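Local coordinates for amorpha-4,11-diene synthase (Artemisia annua, PDB 4GAX), which probably converts farnesyl diphosphate into a cyclic sesquiterpene, as an engineered variant of a metal-dependent terpene synthase, at residues Arg220-Glu231 with Ala244-His255. Numbering follows the deposited sequence.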
ATOM      1  N   ARG A 220      -2.285  -5.792   6.045  1.00 17.87           N
ATOM      2  CA  ARG A 220      -2.468  -7.253   6.005  1.00 17.53           C
ATOM      3  C   ARG A 220      -1.162  -7.984   6.320  1.00 16.99           C
ATOM      4  O   ARG A 220      -1.153  -9.078   6.917  1.00 18.75           O
ATOM      5  CB  ARG A 220      -3.001  -7.701   4.635  1.00 20.31           C
ATOM      6  CG  ARG A 220      -3.398  -9.184   4.551  1.00 17.09           C
ATOM      7  CD  ARG A 220      -4.555  -9.513   5.491  1.00 18.92           C
ATOM      8  NE  ARG A 220      -5.064 -10.864   5.237  1.00 17.74           N
ATOM      9  CZ  ARG A 220      -6.026 -11.458   5.939  1.00 23.66           C
ATOM     10  NH1 ARG A 220      -6.595 -10.834   6.971  1.00 19.52           N
ATOM     11  NH2 ARG A 220      -6.417 -12.687   5.606  1.00 20.80           N
ATOM     12  N   ILE A 221      -0.042  -7.386   5.929  1.00 19.18           N
ATOM     13  CA  ILE A 221       1.255  -7.987   6.250  1.00 18.34           C
ATOM     14  C   ILE A 221       1.537  -7.821   7.752  1.00 18.10           C
ATOM     15  O   ILE A 221       2.115  -8.707   8.383  1.00 23.35           O
ATOM     16  CB  ILE A 221       2.399  -7.355   5.419  1.00 18.68           C
ATOM     17  CG1 ILE A 221       2.176  -7.645   3.930  1.00 19.02           C
ATOM     18  CG2 ILE A 221       3.749  -7.884   5.847  1.00 23.62           C
ATOM     19  CD1 ILE A 221       3.202  -6.939   3.003  1.00 21.97           C
ATOM     20  N   GLU A 222       1.149  -6.688   8.327  1.00 17.04           N
ATOM     21  CA  GLU A 222       1.296  -6.527   9.790  1.00 23.05           C
ATOM     22  C   GLU A 222       0.497  -7.586  10.548  1.00 23.03           C
ATOM     23  O   GLU A 222       0.995  -8.188  11.499  1.00 23.55           O
ATOM     24  CB  GLU A 222       0.897  -5.126  10.249  1.00 25.59           C
ATOM     25  CG  GLU A 222       0.737  -4.959  11.776  1.00 19.07           C
ATOM     26  CD  GLU A 222       2.058  -5.047  12.540  1.00 30.97           C
ATOM     27  OE1 GLU A 222       3.142  -5.058  11.895  1.00 22.53           O
ATOM     28  OE2 GLU A 222       2.016  -5.092  13.801  1.00 26.54           O
ATOM     29  N   ALA A 223      -0.724  -7.843  10.101  1.00 16.53           N
ATOM     30  CA  ALA A 223      -1.581  -8.808  10.777  1.00 16.90           C
ATOM     31  C   ALA A 223      -0.943 -10.187  10.830  1.00 22.22           C
ATOM     32  O   ALA A 223      -0.910 -10.817  11.892  1.00 25.28           O
ATOM     33  CB  ALA A 223      -2.969  -8.876  10.103  1.00 17.74           C
ATOM     34  N   VAL A 224      -0.410 -10.655   9.705  1.00 21.92           N
ATOM     35  CA  VAL A 224       0.222 -11.977   9.691  1.00 19.90           C
ATOM     36  C   VAL A 224       1.379 -12.052  10.676  1.00 25.27           C
ATOM     37  O   VAL A 224       1.634 -13.114  11.248  1.00 22.63           O
ATOM     38  CB  VAL A 224       0.706 -12.431   8.271  1.00 34.53           C
ATOM     39  CG1 VAL A 224      -0.320 -12.112   7.220  1.00 47.71           C
ATOM     40  CG2 VAL A 224       2.016 -11.789   7.914  1.00 36.06           C
ATOM     41  N   GLN A 225       2.078 -10.938  10.890  1.00 26.53           N
ATOM     42  CA  GLN A 225       3.215 -10.948  11.814  1.00 25.05           C
ATOM     43  C   GLN A 225       2.777 -10.635  13.248  1.00 29.51           C
ATOM     44  O   GLN A 225       3.358 -11.149  14.206  1.00 24.63           O
ATOM     45  CB  GLN A 225       4.297  -9.947  11.365  1.00 27.33           C
ATOM     46  CG  GLN A 225       4.839 -10.195   9.959  1.00 35.97           C
ATOM     47  CD  GLN A 225       5.735  -9.060   9.461  1.00 45.53           C
ATOM     48  OE1 GLN A 225       6.131  -8.175  10.228  1.00 41.35           O
ATOM     49  NE2 GLN A 225       6.057  -9.087   8.167  1.00 44.70           N
ATOM     50  N   TYR A 226       1.760  -9.794  13.406  1.00 21.40           N
ATOM     51  CA  TYR A 226       1.364  -9.378  14.757  1.00 23.22           C
ATOM     52  C   TYR A 226       0.563 -10.456  15.487  1.00 25.11           C
ATOM     53  O   TYR A 226       0.654 -10.607  16.705  1.00 22.00           O
ATOM     54  CB  TYR A 226       0.570  -8.078  14.714  1.00 20.52           C
ATOM     55  CG  TYR A 226       0.353  -7.458  16.086  1.00 26.94           C
ATOM     56  CD1 TYR A 226       1.421  -6.907  16.795  1.00 28.80           C
ATOM     57  CD2 TYR A 226      -0.913  -7.407  16.664  1.00 23.88           C
ATOM     58  CE1 TYR A 226       1.236  -6.326  18.049  1.00 25.99           C
ATOM     59  CE2 TYR A 226      -1.110  -6.827  17.931  1.00 18.73           C
ATOM     60  CZ  TYR A 226      -0.033  -6.288  18.610  1.00 30.43           C
ATOM     61  OH  TYR A 226      -0.220  -5.718  19.855  1.00 39.81           O
ATOM     62  N   ILE A 227      -0.227 -11.205  14.737  1.00 22.08           N
ATOM     63  CA  ILE A 227      -1.074 -12.220  15.328  1.00 21.93           C
ATOM     64  C   ILE A 227      -0.289 -13.192  16.237  1.00 29.07           C
ATOM     65  O   ILE A 227      -0.626 -13.324  17.419  1.00 25.98           O
ATOM     66  CB  ILE A 227      -1.931 -12.938  14.254  1.00 19.47           C
ATOM     67  CG1 ILE A 227      -3.064 -12.015  13.786  1.00 23.42           C
ATOM     68  CG2 ILE A 227      -2.520 -14.220  14.826  1.00 29.57           C
ATOM     69  CD1 ILE A 227      -3.870 -12.570  12.598  1.00 29.63           C
ATOM     70  N   PRO A 228       0.789 -13.822  15.723  1.00 31.08           N
ATOM     71  CA  PRO A 228       1.528 -14.736  16.611  1.00 29.20           C
ATOM     72  C   PRO A 228       2.217 -14.031  17.776  1.00 32.01           C
ATOM     73  O   PRO A 228       2.287 -14.605  18.867  1.00 32.73           O
ATOM     74  CB  PRO A 228       2.591 -15.355  15.683  1.00 34.72           C
ATOM     75  CG  PRO A 228       2.759 -14.343  14.573  1.00 37.78           C
ATOM     76  CD  PRO A 228       1.364 -13.805  14.361  1.00 36.85           C
ATOM     77  N   PHE A 229       2.744 -12.829  17.558  1.00 25.22           N
ATOM     78  CA  PHE A 229       3.347 -12.112  18.670  1.00 26.69           C
ATOM     79  C   PHE A 229       2.284 -11.846  19.740  1.00 29.25           C
ATOM     80  O   PHE A 229       2.528 -12.042  20.936  1.00 26.80           O
ATOM     81  CB  PHE A 229       4.016 -10.801  18.233  1.00 24.81           C
ATOM     82  CG  PHE A 229       4.436  -9.929  19.392  1.00 25.26           C
ATOM     83  CD1 PHE A 229       5.606 -10.191  20.080  1.00 28.07           C
ATOM     84  CD2 PHE A 229       3.642  -8.868  19.807  1.00 32.68           C
ATOM     85  CE1 PHE A 229       5.989  -9.412  21.159  1.00 39.96           C
ATOM     86  CE2 PHE A 229       4.019  -8.085  20.889  1.00 32.49           C
ATOM     87  CZ  PHE A 229       5.200  -8.363  21.564  1.00 32.16           C
ATOM     88  N   TYR A 230       1.098 -11.414  19.315  1.00 25.15           N
ATOM     89  CA  TYR A 230       0.049 -11.072  20.284  1.00 27.82           C
ATOM     90  C   TYR A 230      -0.372 -12.326  21.056  1.00 25.94           C
ATOM     91  O   TYR A 230      -0.539 -12.300  22.275  1.00 26.23           O
ATOM     92  CB  TYR A 230      -1.160 -10.435  19.577  1.00 29.22           C
ATOM     93  CG  TYR A 230      -2.232  -9.926  20.529  1.00 23.17           C
ATOM     94  CD1 TYR A 230      -2.080  -8.715  21.206  1.00 24.01           C
ATOM     95  CD2 TYR A 230      -3.393 -10.661  20.756  1.00 23.10           C
ATOM     96  CE1 TYR A 230      -3.069  -8.245  22.087  1.00 21.29           C
ATOM     97  CE2 TYR A 230      -4.376 -10.205  21.630  1.00 24.75           C
ATOM     98  CZ  TYR A 230      -4.214  -8.997  22.285  1.00 22.73           C
ATOM     99  OH  TYR A 230      -5.189  -8.562  23.155  1.00 31.54           O
ATOM    100  N   GLU A 231      -0.511 -13.435  20.335  1.00 23.97           N
ATOM    101  CA  GLU A 231      -1.029 -14.658  20.917  1.00 23.27           C
ATOM    102  C   GLU A 231      -0.120 -15.157  22.026  1.00 27.57           C
ATOM    103  O   GLU A 231      -0.584 -15.787  22.977  1.00 25.50           O
ATOM    104  CB  GLU A 231      -1.207 -15.740  19.836  1.00 28.10           C
ATOM    105  CG  GLU A 231      -1.734 -17.063  20.383  1.00 42.78           C
ATOM    106  CD  GLU A 231      -2.080 -18.065  19.296  1.00 56.46           C
ATOM    107  OE1 GLU A 231      -1.469 -18.014  18.201  1.00 60.70           O
ATOM    108  OE2 GLU A 231      -2.975 -18.904  19.540  1.00 56.43           O
ATOM    109  N   ALA A 244      -9.363 -12.898  15.717  1.00 18.08           N
ATOM    110  CA  ALA A 244      -8.409 -12.473  14.695  1.00 20.77           C
ATOM    111  C   ALA A 244      -7.939 -13.635  13.821  1.00 23.05           C
ATOM    112  O   ALA A 244      -7.722 -13.473  12.616  1.00 19.26           O
ATOM    113  CB  ALA A 244      -7.198 -11.757  15.330  1.00 20.24           C
ATOM    114  N   LYS A 245      -7.764 -14.800  14.427  1.00 19.28           N
ATOM    115  CA  LYS A 245      -7.245 -15.938  13.674  1.00 20.25           C
ATOM    116  C   LYS A 245      -8.328 -16.564  12.803  1.00 23.62           C
ATOM    117  O   LYS A 245      -8.057 -16.960  11.666  1.00 24.22           O
ATOM    118  CB  LYS A 245      -6.648 -16.982  14.614  1.00 23.94           C
ATOM    119  CG  LYS A 245      -5.397 -16.521  15.349  1.00 27.66           C
ATOM    120  CD  LYS A 245      -4.979 -17.579  16.405  1.00 33.82           C
ATOM    121  CE  LYS A 245      -3.825 -18.433  15.925  1.00 43.92           C
ATOM    122  NZ  LYS A 245      -3.516 -19.552  16.885  1.00 52.31           N
ATOM    123  N   LEU A 246      -9.544 -16.670  13.343  1.00 22.49           N
ATOM    124  CA  LEU A 246     -10.681 -17.207  12.586  1.00 22.43           C
ATOM    125  C   LEU A 246     -10.945 -16.317  11.375  1.00 17.61           C
ATOM    126  O   LEU A 246     -11.173 -16.796  10.253  1.00 22.68           O
ATOM    127  CB  LEU A 246     -11.942 -17.266  13.456  1.00 26.31           C
ATOM    128  CG  LEU A 246     -12.278 -18.558  14.212  1.00 37.20           C
ATOM    129  CD1 LEU A 246     -11.039 -19.328  14.584  1.00 49.70           C
ATOM    130  CD2 LEU A 246     -13.108 -18.248  15.468  1.00 36.63           C
ATOM    131  N   GLU A 247     -10.916 -15.010  11.612  1.00 17.16           N
ATOM    132  CA  GLU A 247     -11.174 -14.026  10.566  1.00 20.13           C
ATOM    133  C   GLU A 247     -10.036 -13.999   9.559  1.00 20.33           C
ATOM    134  O   GLU A 247     -10.270 -13.860   8.366  1.00 19.46           O
ATOM    135  CB  GLU A 247     -11.355 -12.646  11.179  1.00 23.17           C
ATOM    136  CG  GLU A 247     -12.708 -12.476  11.842  1.00 33.76           C
ATOM    137  CD  GLU A 247     -13.848 -12.483  10.836  1.00 40.95           C
ATOM    138  OE1 GLU A 247     -13.622 -12.115   9.655  1.00 37.84           O
ATOM    139  OE2 GLU A 247     -14.970 -12.855  11.230  1.00 44.10           O
ATOM    140  N   PHE A 248      -8.804 -14.141  10.035  1.00 18.19           N
ATOM    141  CA  PHE A 248      -7.684 -14.149   9.110  1.00 18.60           C
ATOM    142  C   PHE A 248      -7.896 -15.236   8.091  1.00 23.22           C
ATOM    143  O   PHE A 248      -7.696 -15.015   6.901  1.00 20.51           O
ATOM    144  CB  PHE A 248      -6.356 -14.416   9.813  1.00 19.18           C
ATOM    145  CG  PHE A 248      -5.191 -14.301   8.888  1.00 20.66           C
ATOM    146  CD1 PHE A 248      -4.631 -13.061   8.624  1.00 20.71           C
ATOM    147  CD2 PHE A 248      -4.718 -15.411   8.205  1.00 22.50           C
ATOM    148  CE1 PHE A 248      -3.569 -12.944   7.745  1.00 27.60           C
ATOM    149  CE2 PHE A 248      -3.656 -15.300   7.306  1.00 24.24           C
ATOM    150  CZ  PHE A 248      -3.082 -14.068   7.085  1.00 20.45           C
ATOM    151  N   ASN A 249      -8.277 -16.417   8.567  1.00 15.33           N
ATOM    152  CA  ASN A 249      -8.434 -17.571   7.674  1.00 21.07           C
ATOM    153  C   ASN A 249      -9.626 -17.410   6.730  1.00 27.35           C
ATOM    154  O   ASN A 249      -9.551 -17.777   5.547  1.00 20.97           O
ATOM    155  CB  ASN A 249      -8.498 -18.891   8.464  1.00 26.80           C
ATOM    156  CG  ASN A 249      -7.131 -19.313   9.020  1.00 28.35           C
ATOM    157  OD1 ASN A 249      -6.078 -18.777   8.626  1.00 23.64           O
ATOM    158  ND2 ASN A 249      -7.144 -20.290   9.932  1.00 21.43           N
ATOM    159  N   LEU A 250     -10.724 -16.863   7.244  1.00 25.83           N
ATOM    160  CA  LEU A 250     -11.889 -16.598   6.400  1.00 21.41           C
ATOM    161  C   LEU A 250     -11.547 -15.616   5.287  1.00 28.78           C
ATOM    162  O   LEU A 250     -11.888 -15.828   4.126  1.00 24.48           O
ATOM    163  CB  LEU A 250     -13.037 -16.028   7.232  1.00 23.03           C
ATOM    164  CG  LEU A 250     -13.585 -16.969   8.306  1.00 33.66           C
ATOM    165  CD1 LEU A 250     -14.767 -16.322   9.036  1.00 34.78           C
ATOM    166  CD2 LEU A 250     -13.975 -18.319   7.705  1.00 46.38           C
ATOM    167  N   LEU A 251     -10.876 -14.527   5.635  1.00 20.24           N
ATOM    168  CA  LEU A 251     -10.541 -13.529   4.625  1.00 19.44           C
ATOM    169  C   LEU A 251      -9.494 -14.069   3.651  1.00 16.91           C
ATOM    170  O   LEU A 251      -9.564 -13.814   2.449  1.00 19.25           O
ATOM    171  CB  LEU A 251     -10.109 -12.210   5.274  1.00 18.02           C
ATOM    172  CG  LEU A 251      -9.888 -11.029   4.339  1.00 24.46           C
ATOM    173  CD1 LEU A 251     -11.134 -10.772   3.474  1.00 22.34           C
ATOM    174  CD2 LEU A 251      -9.535  -9.797   5.184  1.00 15.84           C
ATOM    175  N   GLN A 252      -8.548 -14.858   4.149  1.00 20.19           N
ATOM    176  CA  GLN A 252      -7.611 -15.529   3.252  1.00 19.02           C
ATOM    177  C   GLN A 252      -8.329 -16.397   2.221  1.00 21.89           C
ATOM    178  O   GLN A 252      -7.918 -16.445   1.053  1.00 17.36           O
ATOM    179  CB  GLN A 252      -6.607 -16.370   4.035  1.00 21.50           C
ATOM    180  CG  GLN A 252      -5.484 -16.931   3.173  1.00 22.82           C
ATOM    181  CD  GLN A 252      -4.547 -17.810   3.957  1.00 28.14           C
ATOM    182  OE1 GLN A 252      -4.945 -18.869   4.472  1.00 25.52           O
ATOM    183  NE2 GLN A 252      -3.280 -17.383   4.057  1.00 23.64           N
ATOM    184  N   SER A 253      -9.393 -17.086   2.642  1.00 17.88           N
ATOM    185  CA  SER A 253     -10.162 -17.903   1.697  1.00 26.13           C
ATOM    186  C   SER A 253     -10.769 -17.034   0.601  1.00 27.96           C
ATOM    187  O   SER A 253     -10.800 -17.428  -0.563  1.00 25.65           O
ATOM    188  CB  SER A 253     -11.265 -18.704   2.406  1.00 27.14           C
ATOM    189  OG  SER A 253     -10.697 -19.751   3.158  1.00 37.79           O
ATOM    190  N   LEU A 254     -11.239 -15.849   0.973  1.00 21.89           N
ATOM    191  CA  LEU A 254     -11.826 -14.930   0.001  1.00 18.75           C
ATOM    192  C   LEU A 254     -10.755 -14.468  -0.983  1.00 22.25           C
ATOM    193  O   LEU A 254     -10.983 -14.447  -2.194  1.00 22.64           O
ATOM    194  CB  LEU A 254     -12.456 -13.725   0.711  1.00 22.34           C
ATOM    195  CG  LEU A 254     -12.922 -12.611  -0.230  1.00 27.29           C
ATOM    196  CD1 LEU A 254     -14.103 -13.059  -1.113  1.00 28.61           C
ATOM    197  CD2 LEU A 254     -13.284 -11.358   0.549  1.00 24.27           C
ATOM    198  N   HIS A 255      -9.581 -14.113  -0.465  1.00 20.41           N
ATOM    199  CA  HIS A 255      -8.466 -13.704  -1.325  1.00 17.98           C
ATOM    200  C   HIS A 255      -8.122 -14.819  -2.288  1.00 20.54           C
ATOM    201  O   HIS A 255      -7.842 -14.565  -3.460  1.00 23.54           O
ATOM    202  CB  HIS A 255      -7.228 -13.345  -0.496  1.00 16.35           C
ATOM    203  CG  HIS A 255      -7.420 -12.150   0.383  1.00 17.01           C
ATOM    204  ND1 HIS A 255      -6.693 -11.943   1.535  1.00 19.19           N
ATOM    205  CD2 HIS A 255      -8.258 -11.089   0.269  1.00 15.53           C
ATOM    206  CE1 HIS A 255      -7.075 -10.808   2.098  1.00 20.48           C
ATOM    207  NE2 HIS A 255      -8.019 -10.269   1.351  1.00 18.04           N
TER
HETATM  208  O   HOH W   1      -4.753 -12.922   3.094  1.00 20.26           O
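The carbonyl oxygen of F248 is gripped by two donors. F248 O accepts from the backbone N of Q252 at 2.9 Å within its helix and, across the contact, from NH2 of R220 at 3.0 Å, the latter meeting a lone pair in the carbonyl plane although the oxygen lies somewhat tilted from the guanidinium plane. A single bend at chi2 (63°) in an otherwise stretched R220 chain brings the group there. The guanidinium lies flat on the F248 ring, centres 3.9 Å apart and planes at 15°, a cation-pi stack that lets one residue hold both the carbonyl and the ring of F248. L251 packs over the opposite face, offset toward the rim, and the arginine is thus a knob in a hole formed by F248, L251, Q252 and H255. In the guanidinium plane, R220 NE donates to a water oxygen at 3.0 Å. That water is also hydrogen-bonded to ND1 of H255 (2.7 Å), whose ring stands nearly perpendicular to the guanidinium and meets NE edge-on; its NE2 turns to F294.

CG1 of V224 approaches the F248 ring obliquely, 3.4 Å from CZ and just as near CE1, while CD1 of I227 touches A244 and the F248 ring, and its CG2 lies against CG of K245. A salt bridge marks the far end: NZ of K245 lies 2.8 Å from OE2 of E231, on the syn side, with a weak hydrogen bond to OE1; NZ also donates to the carbonyl of S562.

The axes of segments 220-231 and 244-255 come within 11.1 Å and run 152° apart, so helices 219-232 and 238-269, which hold them, form a nearly antiparallel helical hairpin. The C-terminal part of the chain flanks it: helix 547-557 touches R220 and V224 through L556, and M561 reaches I227 and F248. Helix 52-71, from much earlier in the chain, packs on L246 and E247.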